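Putative citrate lyase, alfa subunit (Streptococcus mutans, PDB 2HJ0) is a putative citrate lyase alpha subunit of the CitF family, an alpha/beta protein built round two large mixed beta-sheets. Local coordinates at residues A257-K262 / L463-L468; K262-S267 / L367-L372. One frame throughout, in Å; residues are numbered along the deposited sequence.

How the contacts relate
Both contacts hang on helix 251-265 and join it to the same mixed sheet, but at different depths. Contact 2 is buried: Ile264 packs against strand 369-372 in the middle of the sheet, through aliphatic side chains alone. Contact 1, its centre about 11 Å from that of contact 2, lies nearer the surface, where Tyr259 and Lys262 meet the segment leading into the outermost strand, 467-468. There the helix offers an aromatic face and a lysine chain, in place of an isoleucine, to a valine and a proline. Lys262 belongs to both segments of the helix, giving its side chain to contact 1 and its carbonyl to the helix end beside contact 2.

Contact 1. Residues A257-K262 / L463-L468; sequences AEYAAK and LKVPQL
The phenol ring of Tyr259 lies against Val465, with one methyl of the valine over its face. Val465 CG1 stands 4.2 Å from the ring centroid, 24° off the ring normal, a CH-pi contact displaced toward the rim on the CD1-CE1 side. The other methyl branch of the valine reaches the same part of the ring, Val465 CG2 lying 3.8 Å from Tyr259 CD1. With CG1 anti to the backbone N (chi1 164°) and CG2 beside it, the valine presents both branches to the helix, and its side chain runs at a slant to the tyrosine.

Farther out along the ring, Pro466 takes over. Its CD and CG approach the phenol end, the nearest pair being Pro466 CD and Tyr259 OH at 3.8 Å. The pyrrolidine crosses the tyrosine side chain at roughly a right angle, and CD comes obliquely to the aromatic plane. Tyr259 CG is anti to its carbonyl carbon (chi1 -83°), a setting that carries the ring out from the helix to these two residues.

One turn on, Lys262 offers its aliphatic part. The chain is extended beyond CG, and Lys262 CD comes within 3.9 Å of Val465 CG2, leaving the ammonium group beyond the contact. Val465 CG2 therefore touches both helix residues, while CG1 is given to the ring. All of this is van der Waals and CH-pi contact.

Ile447, on the neighbouring strand 447-449, touches both Tyr259 and Val465, while Ala260 and Ala261 touch helix 282-297. Helix 251-265 thus rests against the loop that enters edge strand 467-468, at the margin of the helix-on-sheet layering of an alpha/beta fold.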
ATOM      1  N   ALA A 257      11.148  -4.035 -36.561  1.00 18.71           N
ATOM      2  CA  ALA A 257      11.707  -4.214 -35.229  1.00 18.34           C
ATOM      3  C   ALA A 257      13.173  -3.827 -35.230  1.00 18.05           C
ATOM      4  O   ALA A 257      13.612  -3.063 -34.375  1.00 17.20           O
ATOM      5  CB  ALA A 257      11.562  -5.660 -34.787  1.00 19.29           C
ATOM      6  N   GLU A 258      13.923  -4.351 -36.199  1.00 18.82           N
ATOM      7  CA  GLU A 258      15.350  -4.059 -36.275  1.00 20.13           C
ATOM      8  C   GLU A 258      15.644  -2.577 -36.433  1.00 19.46           C
ATOM      9  O   GLU A 258      16.549  -2.057 -35.780  1.00 19.51           O
ATOM     10  CB  GLU A 258      16.018  -4.853 -37.402  1.00 21.23           C
ATOM     11  CG  GLU A 258      17.495  -4.526 -37.544  1.00 25.18           C
ATOM     12  CD  GLU A 258      18.332  -5.655 -38.139  1.00 29.07           C
ATOM     13  OE1 GLU A 258      17.931  -6.210 -39.198  1.00 30.37           O
ATOM     14  OE2 GLU A 258      19.405  -5.972 -37.549  1.00 28.92           O
ATOM     15  N   TYR A 259      14.890  -1.897 -37.294  1.00 18.71           N
ATOM     16  CA  TYR A 259      15.094  -0.466 -37.476  1.00 17.60           C
ATOM     17  C   TYR A 259      14.814   0.227 -36.138  1.00 17.06           C
ATOM     18  O   TYR A 259      15.540   1.139 -35.735  1.00 17.88           O
ATOM     19  CB  TYR A 259      14.164   0.102 -38.561  1.00 17.60           C
ATOM     20  CG  TYR A 259      14.638  -0.066 -40.002  1.00 18.56           C
ATOM     21  CD1 TYR A 259      15.999  -0.111 -40.322  1.00 19.23           C
ATOM     22  CD2 TYR A 259      13.719  -0.117 -41.057  1.00 19.06           C
ATOM     23  CE1 TYR A 259      16.427  -0.202 -41.652  1.00 18.26           C
ATOM     24  CE2 TYR A 259      14.136  -0.206 -42.385  1.00 17.36           C
ATOM     25  CZ  TYR A 259      15.482  -0.249 -42.677  1.00 18.77           C
ATOM     26  OH  TYR A 259      15.876  -0.357 -43.998  1.00 19.69           O
ATOM     27  N   ALA A 260      13.769  -0.221 -35.445  1.00 14.35           N
ATOM     28  CA  ALA A 260      13.414   0.354 -34.153  1.00 12.14           C
ATOM     29  C   ALA A 260      14.561   0.227 -33.149  1.00 10.26           C
ATOM     30  O   ALA A 260      14.906   1.188 -32.458  1.00  8.97           O
ATOM     31  CB  ALA A 260      12.163  -0.319 -33.610  1.00 12.44           C
ATOM     32  N   ALA A 261      15.151  -0.961 -33.069  1.00  8.44           N
ATOM     33  CA  ALA A 261      16.261  -1.183 -32.147  1.00  6.86           C
ATOM     34  C   ALA A 261      17.470  -0.305 -32.475  1.00  6.92           C
ATOM     35  O   ALA A 261      18.156   0.167 -31.565  1.00  4.25           O
ATOM     36  CB  ALA A 261      16.662  -2.644 -32.154  1.00  6.15           C
ATOM     37  N   LYS A 262      17.727  -0.080 -33.768  1.00  7.55           N
ATOM     38  CA  LYS A 262      18.859   0.753 -34.176  1.00  8.42           C
ATOM     39  C   LYS A 262      18.629   2.186 -33.732  1.00  7.68           C
ATOM     40  O   LYS A 262      19.575   2.898 -33.397  1.00  7.07           O
ATOM     41  CB  LYS A 262      19.070   0.714 -35.692  1.00  9.90           C
ATOM     42  CG  LYS A 262      19.729  -0.555 -36.214  1.00 14.30           C
ATOM     43  CD  LYS A 262      19.712  -0.612 -37.761  1.00 16.36           C
ATOM     44  CE  LYS A 262      20.221  -1.953 -38.324  1.00 16.07           C
ATOM     45  NZ  LYS A 262      20.019  -2.035 -39.803  1.00 16.01           N
ATOM     46  N   LEU A 463      22.785   8.390 -38.683  1.00 17.35           N
ATOM     47  CA  LEU A 463      22.213   7.075 -38.447  1.00 15.99           C
ATOM     48  C   LEU A 463      21.993   6.385 -39.796  1.00 16.46           C
ATOM     49  O   LEU A 463      21.294   6.908 -40.664  1.00 17.02           O
ATOM     50  CB  LEU A 463      20.883   7.226 -37.706  1.00 14.55           C
ATOM     51  CG  LEU A 463      20.315   6.010 -36.976  1.00 14.01           C
ATOM     52  CD1 LEU A 463      18.897   6.306 -36.522  1.00 13.88           C
ATOM     53  CD2 LEU A 463      20.315   4.817 -37.883  1.00 14.51           C
ATOM     54  N   LYS A 464      22.593   5.216 -39.981  1.00 17.52           N
ATOM     55  CA  LYS A 464      22.432   4.494 -41.239  1.00 18.64           C
ATOM     56  C   LYS A 464      21.091   3.782 -41.348  1.00 18.86           C
ATOM     57  O   LYS A 464      20.999   2.562 -41.209  1.00 18.59           O
ATOM     58  CB  LYS A 464      23.569   3.496 -41.425  1.00 18.66           C
ATOM     59  CG  LYS A 464      24.899   4.182 -41.579  1.00 19.86           C
ATOM     60  CD  LYS A 464      24.873   5.040 -42.812  1.00 20.64           C
ATOM     61  CE  LYS A 464      25.902   6.135 -42.755  1.00 22.33           C
ATOM     62  NZ  LYS A 464      25.545   7.157 -43.779  1.00 24.36           N
ATOM     63  N   VAL A 465      20.052   4.566 -41.595  1.00 19.13           N
ATOM     64  CA  VAL A 465      18.703   4.047 -41.753  1.00 19.33           C
ATOM     65  C   VAL A 465      17.953   5.090 -42.551  1.00 19.36           C
ATOM     66  O   VAL A 465      18.049   6.279 -42.268  1.00 20.38           O
ATOM     67  CB  VAL A 465      17.990   3.843 -40.394  1.00 19.86           C
ATOM     68  CG1 VAL A 465      16.492   3.690 -40.622  1.00 19.83           C
ATOM     69  CG2 VAL A 465      18.532   2.598 -39.691  1.00 17.73           C
ATOM     70  N   PRO A 466      17.186   4.658 -43.558  1.00 18.56           N
ATOM     71  CA  PRO A 466      16.443   5.629 -44.368  1.00 16.94           C
ATOM     72  C   PRO A 466      15.549   6.516 -43.535  1.00 16.53           C
ATOM     73  O   PRO A 466      14.756   6.037 -42.739  1.00 17.08           O
ATOM     74  CB  PRO A 466      15.681   4.752 -45.363  1.00 15.96           C
ATOM     75  CG  PRO A 466      15.546   3.445 -44.653  1.00 17.89           C
ATOM     76  CD  PRO A 466      16.862   3.273 -43.937  1.00 17.23           C
ATOM     77  N   GLN A 467      15.708   7.822 -43.700  1.00 17.09           N
ATOM     78  CA  GLN A 467      14.902   8.783 -42.960  1.00 17.69           C
ATOM     79  C   GLN A 467      14.006   9.608 -43.895  1.00 19.14           C
ATOM     80  O   GLN A 467      14.439  10.038 -44.959  1.00 20.38           O
ATOM     81  CB  GLN A 467      15.814   9.715 -42.171  1.00 16.26           C
ATOM     82  CG  GLN A 467      16.674   8.992 -41.163  1.00 15.09           C
ATOM     83  CD  GLN A 467      17.575   9.924 -40.395  1.00 13.68           C
ATOM     84  OE1 GLN A 467      17.136  10.966 -39.916  1.00 15.47           O
ATOM     85  NE2 GLN A 467      18.838   9.550 -40.261  1.00 11.09           N
ATOM     86  N   LEU A 468      12.759   9.830 -43.491  1.00 19.29           N
ATOM     87  CA  LEU A 468      11.837  10.606 -44.296  1.00 18.46           C
ATOM     88  C   LEU A 468      10.985  11.495 -43.400  1.00 19.58           C
ATOM     89  O   LEU A 468      11.180  11.550 -42.180  1.00 19.36           O
ATOM     90  CB  LEU A 468      10.922   9.685 -45.111  1.00 18.76           C
ATOM     91  CG  LEU A 468      11.525   8.465 -45.798  1.00 20.01           C
ATOM     92  CD1 LEU A 468      11.751   7.383 -44.746  1.00 21.81           C
ATOM     93  CD2 LEU A 468      10.592   7.931 -46.868  1.00 18.96           C
TER

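Contact 2. Residues K262-S267 / L367-L372; sequences KVITSS and LDICVL
Ile264 meets Ile369 and Val371 of strand 369-372 in a wholly apolar contact. The closest approach is between Ile264 CG1 and Ile369 CD1, 3.7 Å apart, and the methyl end of the same branch is shared: Ile264 CD1 lies 3.8 Å from Val371 CG2 and the same distance from Ile369 CD1. The other branches also meet, Ile264 CG2 facing Ile369 CG2 at 4.0 Å. The helix side chain crosses both strand side chains at about a right angle. Chi1 of -164° sets Ile369 CG1 anti to the backbone N and leaves CG2 between N and the carbonyl carbon, so that both branches can touch Ile264. Cys370, between the two strand contacts, has its CB directed to the sheet's other side, where Thr403 of helix 400-406 lies.

This is the layered packing of an alpha/beta fold: helix 251-265 covers one face of the sheet and helix 400-406 the other. Met291 of helix 282-297 also touches Ile264, and Val287 of that helix touches Val371.

Side-chain hydrogen bonds within the two segments are found at the helix end, where Ser266 and Ser267 reach back to carbonyls; the strand's backbone bonds to Gln277 and Leu411. Ser266 OG donates to Lys262 O over 2.8 Å, tilted 16° from the carbonyl plane. Ser267 OG donates to Ile264 O, also over 2.8 Å, in the carbonyl plane and on a lone pair. Ile264 O takes a second bond from Ser267 N at 3.0 Å, so one serine holds this carbonyl through both backbone and side chain.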
ATOM      1  N   LYS A 262      17.727  -0.080 -33.768  1.00  7.55           N
ATOM      2  CA  LYS A 262      18.859   0.753 -34.176  1.00  8.42           C
ATOM      3  C   LYS A 262      18.629   2.186 -33.732  1.00  7.68           C
ATOM      4  O   LYS A 262      19.575   2.898 -33.397  1.00  7.07           O
ATOM      5  CB  LYS A 262      19.070   0.714 -35.692  1.00  9.90           C
ATOM      6  CG  LYS A 262      19.729  -0.555 -36.214  1.00 14.30           C
ATOM      7  CD  LYS A 262      19.712  -0.612 -37.761  1.00 16.36           C
ATOM      8  CE  LYS A 262      20.221  -1.953 -38.324  1.00 16.07           C
ATOM      9  NZ  LYS A 262      20.019  -2.035 -39.803  1.00 16.01           N
ATOM     10  N   VAL A 263      17.373   2.608 -33.716  1.00  6.81           N
ATOM     11  CA  VAL A 263      17.080   3.960 -33.284  1.00  7.24           C
ATOM     12  C   VAL A 263      17.375   4.076 -31.782  1.00  7.49           C
ATOM     13  O   VAL A 263      17.996   5.042 -31.345  1.00  6.68           O
ATOM     14  CB  VAL A 263      15.617   4.338 -33.580  1.00  7.27           C
ATOM     15  CG1 VAL A 263      15.327   5.733 -33.070  1.00  6.26           C
ATOM     16  CG2 VAL A 263      15.363   4.262 -35.069  1.00  7.20           C
ATOM     17  N   ILE A 264      16.958   3.075 -31.011  1.00  7.37           N
ATOM     18  CA  ILE A 264      17.179   3.047 -29.566  1.00  9.12           C
ATOM     19  C   ILE A 264      18.664   2.939 -29.228  1.00 10.54           C
ATOM     20  O   ILE A 264      19.201   3.739 -28.458  1.00 10.14           O
ATOM     21  CB  ILE A 264      16.438   1.835 -28.906  1.00 11.46           C
ATOM     22  CG1 ILE A 264      14.924   1.981 -29.091  1.00 12.98           C
ATOM     23  CG2 ILE A 264      16.742   1.747 -27.416  1.00  9.48           C
ATOM     24  CD1 ILE A 264      14.165   0.717 -28.805  1.00 10.43           C
ATOM     25  N   THR A 265      19.334   1.942 -29.796  1.00 12.02           N
ATOM     26  CA  THR A 265      20.756   1.761 -29.532  1.00 13.34           C
ATOM     27  C   THR A 265      21.635   2.870 -30.104  1.00 12.99           C
ATOM     28  O   THR A 265      22.823   2.898 -29.841  1.00 14.31           O
ATOM     29  CB  THR A 265      21.249   0.433 -30.078  1.00 14.01           C
ATOM     30  OG1 THR A 265      20.980   0.370 -31.482  1.00 15.92           O
ATOM     31  CG2 THR A 265      20.543  -0.707 -29.374  1.00 14.64           C
ATOM     32  N   SER A 266      21.070   3.783 -30.885  1.00 13.33           N
ATOM     33  CA  SER A 266      21.875   4.872 -31.413  1.00 13.71           C
ATOM     34  C   SER A 266      21.412   6.169 -30.784  1.00 13.80           C
ATOM     35  O   SER A 266      21.924   7.236 -31.098  1.00 14.90           O
ATOM     36  CB  SER A 266      21.736   4.999 -32.931  1.00 15.53           C
ATOM     37  OG  SER A 266      22.193   3.844 -33.610  1.00 17.39           O
ATOM     38  N   SER A 267      20.439   6.089 -29.892  1.00 13.28           N
ATOM     39  CA  SER A 267      19.924   7.294 -29.270  1.00 13.09           C
ATOM     40  C   SER A 267      20.833   7.767 -28.151  1.00 13.55           C
ATOM     41  O   SER A 267      21.654   7.007 -27.642  1.00 13.80           O
ATOM     42  CB  SER A 267      18.517   7.038 -28.721  1.00 13.12           C
ATOM     43  OG  SER A 267      18.558   6.269 -27.532  1.00 11.20           O
ATOM     44  N   LEU A 367      11.179   6.474 -17.390  1.00 14.70           N
ATOM     45  CA  LEU A 367      11.368   5.680 -18.581  1.00 15.40           C
ATOM     46  C   LEU A 367      12.155   6.444 -19.661  1.00 16.40           C
ATOM     47  O   LEU A 367      11.789   7.562 -20.018  1.00 18.06           O
ATOM     48  CB  LEU A 367       9.990   5.276 -19.088  1.00 14.67           C
ATOM     49  CG  LEU A 367       9.878   4.223 -20.179  1.00 16.11           C
ATOM     50  CD1 LEU A 367      10.557   2.923 -19.754  1.00 15.14           C
ATOM     51  CD2 LEU A 367       8.401   3.998 -20.465  1.00 15.75           C
ATOM     52  N   ASP A 368      13.233   5.856 -20.178  1.00 16.29           N
ATOM     53  CA  ASP A 368      14.017   6.526 -21.219  1.00 15.99           C
ATOM     54  C   ASP A 368      13.435   6.324 -22.612  1.00 15.00           C
ATOM     55  O   ASP A 368      13.496   7.223 -23.451  1.00 14.58           O
ATOM     56  CB  ASP A 368      15.482   6.049 -21.243  1.00 16.94           C
ATOM     57  CG  ASP A 368      16.242   6.405 -19.983  1.00 18.69           C
ATOM     58  OD1 ASP A 368      16.076   7.546 -19.474  1.00 20.59           O
ATOM     59  OD2 ASP A 368      17.024   5.543 -19.513  1.00 19.01           O
ATOM     60  N   ILE A 369      12.880   5.150 -22.878  1.00 13.54           N
ATOM     61  CA  ILE A 369      12.319   4.925 -24.201  1.00 13.12           C
ATOM     62  C   ILE A 369      11.192   3.892 -24.191  1.00 11.88           C
ATOM     63  O   ILE A 369      11.187   2.964 -23.389  1.00 12.79           O
ATOM     64  CB  ILE A 369      13.451   4.520 -25.199  1.00 13.87           C
ATOM     65  CG1 ILE A 369      12.959   4.664 -26.626  1.00 15.64           C
ATOM     66  CG2 ILE A 369      13.902   3.078 -24.953  1.00 12.80           C
ATOM     67  CD1 ILE A 369      12.152   3.470 -27.109  1.00 21.78           C
ATOM     68  N   CYS A 370      10.216   4.088 -25.065  1.00 10.27           N
ATOM     69  CA  CYS A 370       9.112   3.164 -25.177  1.00  9.18           C
ATOM     70  C   CYS A 370       8.853   2.885 -26.662  1.00  8.17           C
ATOM     71  O   CYS A 370       9.044   3.756 -27.520  1.00  5.24           O
ATOM     72  CB  CYS A 370       7.849   3.725 -24.501  1.00 10.43           C
ATOM     73  SG  CYS A 370       7.116   5.209 -25.310  1.00 13.75           S
ATOM     74  N   VAL A 371       8.429   1.655 -26.947  1.00  8.32           N
ATOM     75  CA  VAL A 371       8.132   1.211 -28.300  1.00  8.20           C
ATOM     76  C   VAL A 371       6.637   0.909 -28.358  1.00  8.69           C
ATOM     77  O   VAL A 371       6.166  -0.036 -27.740  1.00  8.78           O
ATOM     78  CB  VAL A 371       8.954  -0.054 -28.632  1.00  9.25           C
ATOM     79  CG1 VAL A 371       8.743  -0.452 -30.088  1.00  9.63           C
ATOM     80  CG2 VAL A 371      10.440   0.201 -28.358  1.00  7.14           C
ATOM     81  N   LEU A 372       5.896   1.721 -29.105  1.00  8.88           N
ATOM     82  CA  LEU A 372       4.451   1.568 -29.226  1.00 10.34           C
ATOM     83  C   LEU A 372       4.000   1.226 -30.641  1.00 12.11           C
ATOM     84  O   LEU A 372       4.741   1.438 -31.603  1.00 12.62           O
ATOM     85  CB  LEU A 372       3.781   2.870 -28.812  1.00  9.36           C
ATOM     86  CG  LEU A 372       4.227   3.345 -27.437  1.00  8.34           C
ATOM     87  CD1 LEU A 372       3.768   4.768 -27.188  1.00  5.14           C
ATOM     88  CD2 LEU A 372       3.677   2.391 -26.402  1.00  8.15           C
TER